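Local atomic coordinates of (S)-ureidoglycine aminohydrolase cupin domain-containing protein (Pseudomonas syringae pv. tomato, PDB entry 3MYX), a protein that is of unknown function but carries a cupin domain related to those of (S)-ureidoglycine aminohydrolase and EutQ. Residues Tyr177-Ile180 and Ser181-His184. Residues are numbered along the deposited sequence; the frame is centred on the assembly and turned at random.
Sequences YERI and SRPH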
ATOM      1  N   TYR A 177       5.693 -12.422  15.978  1.00  6.30           N
ATOM      2  CA  TYR A 177       6.639 -13.398  15.448  1.00  6.43           C
ATOM      3  C   TYR A 177       7.916 -12.781  14.953  1.00  6.22           C
ATOM      4  O   TYR A 177       8.014 -11.553  14.751  1.00  6.17           O
ATOM      5  CB  TYR A 177       6.026 -14.255  14.343  1.00  6.69           C
ATOM      6  CG  TYR A 177       5.698 -13.550  13.041  1.00  6.87           C
ATOM      7  CD1 TYR A 177       4.509 -12.856  12.875  1.00  7.11           C
ATOM      8  CD2 TYR A 177       6.568 -13.606  11.964  1.00  7.53           C
ATOM      9  CE1 TYR A 177       4.178 -12.257  11.674  1.00  6.41           C
ATOM     10  CE2 TYR A 177       6.254 -13.024  10.757  1.00  7.63           C
ATOM     11  CZ  TYR A 177       5.053 -12.350  10.611  1.00  6.56           C
ATOM     12  OH  TYR A 177       4.706 -11.748   9.427  1.00  8.10           O
ATOM     13  N   GLU A 178       8.902 -13.656  14.767  1.00  6.69           N
ATOM     14  CA  GLU A 178      10.216 -13.289  14.265  1.00  7.35           C
ATOM     15  C   GLU A 178      10.667 -14.349  13.295  1.00  7.42           C
ATOM     16  O   GLU A 178      10.573 -15.535  13.584  1.00  8.80           O
ATOM     17  CB  GLU A 178      11.208 -13.161  15.426  1.00  8.12           C
ATOM     18  CG  GLU A 178      12.619 -12.701  14.999  1.00  9.53           C
ATOM     19  CD  GLU A 178      13.608 -12.632  16.156  1.00 11.26           C
ATOM     20  OE1 GLU A 178      13.193 -12.753  17.329  1.00 14.72           O
ATOM     21  OE2 GLU A 178      14.803 -12.433  15.875  1.00 14.06           O
ATOM     22  N   ARG A 179      11.179 -13.914  12.150  1.00  8.38           N
ATOM     23  CA  ARG A 179      11.726 -14.808  11.150  1.00  9.09           C
ATOM     24  C   ARG A 179      13.070 -14.285  10.677  1.00 10.47           C
ATOM     25  O   ARG A 179      13.430 -13.130  10.920  1.00 10.86           O
ATOM     26  CB  ARG A 179      10.764 -14.921   9.964  1.00  9.83           C
ATOM     27  CG  ARG A 179      10.397 -13.596   9.294  1.00 10.86           C
ATOM     28  CD  ARG A 179       9.713 -13.821   7.958  1.00 12.21           C
ATOM     29  NE  ARG A 179       9.409 -12.566   7.268  1.00 11.88           N
ATOM     30  CZ  ARG A 179      10.297 -11.813   6.625  1.00 11.26           C
ATOM     31  NH1 ARG A 179      11.589 -12.158   6.572  1.00 12.84           N
ATOM     32  NH2 ARG A 179       9.901 -10.690   6.036  1.00 13.80           N
ATOM     33  N   ILE A 180      13.792 -15.129   9.964  1.00  9.98           N
ATOM     34  CA  ILE A 180      15.060 -14.725   9.386  1.00 10.32           C
ATOM     35  C   ILE A 180      14.853 -13.823   8.189  1.00 10.68           C
ATOM     36  O   ILE A 180      13.771 -13.759   7.607  1.00 11.06           O
ATOM     37  CB  ILE A 180      15.939 -15.939   9.014  1.00 11.42           C
ATOM     38  CG1 ILE A 180      15.331 -16.731   7.851  1.00 12.28           C
ATOM     39  CG2 ILE A 180      16.196 -16.809  10.253  1.00 12.78           C
ATOM     40  CD1 ILE A 180      16.260 -17.860   7.352  1.00 14.58           C
ATOM     41  N   SER A 181      15.891 -13.095   7.828  1.00 10.91           N
ATOM     42  CA  SER A 181      15.850 -12.264   6.635  1.00 12.53           C
ATOM     43  C   SER A 181      15.699 -13.132   5.391  1.00 13.51           C
ATOM     44  O   SER A 181      16.378 -14.161   5.246  1.00 14.21           O
ATOM     45  CB  SER A 181      17.147 -11.468   6.543  1.00 13.46           C
ATOM     46  OG  SER A 181      17.164 -10.602   5.430  1.00 16.88           O
ATOM     47  N   ARG A 182      14.797 -12.719   4.507  1.00 14.23           N
ATOM     48  CA  ARG A 182      14.553 -13.377   3.228  0.50 14.55           C
ATOM     49  C   ARG A 182      14.246 -12.318   2.173  1.00 14.31           C
ATOM     50  O   ARG A 182      13.695 -11.265   2.502  1.00 12.77           O
ATOM     51  CB  ARG A 182      13.351 -14.317   3.336  0.50 15.93           C
ATOM     52  CG  ARG A 182      13.516 -15.452   4.336  0.50 17.03           C
ATOM     53  CD  ARG A 182      14.514 -16.475   3.808  0.50 17.95           C
ATOM     54  NE  ARG A 182      14.093 -16.966   2.500  0.50 19.43           N
ATOM     55  CZ  ARG A 182      14.902 -17.444   1.560  0.50 22.61           C
ATOM     56  NH1 ARG A 182      16.213 -17.500   1.756  0.50 23.38           N
ATOM     57  NH2 ARG A 182      14.393 -17.851   0.406  0.50 24.61           N
ATOM     58  N   PRO A 183      14.584 -12.593   0.891  1.00 12.86           N
ATOM     59  CA  PRO A 183      14.117 -11.676  -0.163  1.00 12.65           C
ATOM     60  C   PRO A 183      12.603 -11.757  -0.271  1.00 13.02           C
ATOM     61  O   PRO A 183      12.046 -12.857  -0.308  1.00 13.57           O
ATOM     62  CB  PRO A 183      14.790 -12.207  -1.441  1.00 13.74           C
ATOM     63  CG  PRO A 183      15.766 -13.197  -1.018  1.00 15.55           C
ATOM     64  CD  PRO A 183      15.414 -13.678   0.344  1.00 13.69           C
ATOM     65  N   HIS A 184      11.929 -10.611  -0.306  1.00 10.88           N
ATOM     66  CA  HIS A 184      10.465 -10.635  -0.300  1.00 11.27           C
ATOM     67  C   HIS A 184       9.946 -11.340  -1.548  1.00 11.16           C
ATOM     68  O   HIS A 184      10.416 -11.078  -2.646  1.00 12.80           O
ATOM     69  CB  HIS A 184       9.912  -9.216  -0.188  1.00 11.29           C
ATOM     70  CG  HIS A 184       8.757  -9.093   0.753  1.00 10.50           C
ATOM     71  ND1 HIS A 184       8.826  -9.503   2.066  1.00 11.61           N
ATOM     72  CD2 HIS A 184       7.527  -8.547   0.592  1.00 11.36           C
ATOM     73  CE1 HIS A 184       7.674  -9.240   2.658  1.00 12.37           C
ATOM     74  NE2 HIS A 184       6.863  -8.668   1.787  1.00 11.98           N
TER
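In an antiparallel sheet of this cupin domain, the weakly bonded strand 177-178 and the short strand 182-183 pair in succession with strand 222-227; Arg179 and Ile180 meet Ser181, Arg182 and His184 where the chain passes from one to the other. The link illustrates how an arginine side chain can reach the backbone carbonyl of the next residue. CG of Arg179 lies between its own N and C (chi1 57°), and from there the chain runs extended to NE, sending the guanidinium along the inner side of the link. NH1 donates to Ile180 O over 2.9 Å, with the acceptor almost in the guanidinium plane and the N-H...O angle bent to 135°. The same nitrogen also binds Cys223 O, so one donor group ties the link to the strand beside it. Arg182 N passes obliquely by at 3.9 Å from Arg179 NH1, without bonding. Further on, Arg179 NH2 approaches the edge of the His184 ring, close to the ring plane and 4.3 Å from ND1, with no hydrogen bond between the two nitrogens; NE2 of that ring is hydrogen-bonded to Glu188 OE1. Ile180 and Arg182 lie together at the exposed surface, side by side and pointing the same way. In one of its two conformers the Arg182 chain, bent at chi2 and chi3, brings its CD to 4.1 Å from Ile180 CG1. Beyond this methylene, in that conformer, the guanidinium turns one face to its neighbour in sequence, with Pro183 CD 4.0 Å above the centre of the Arg182 plane.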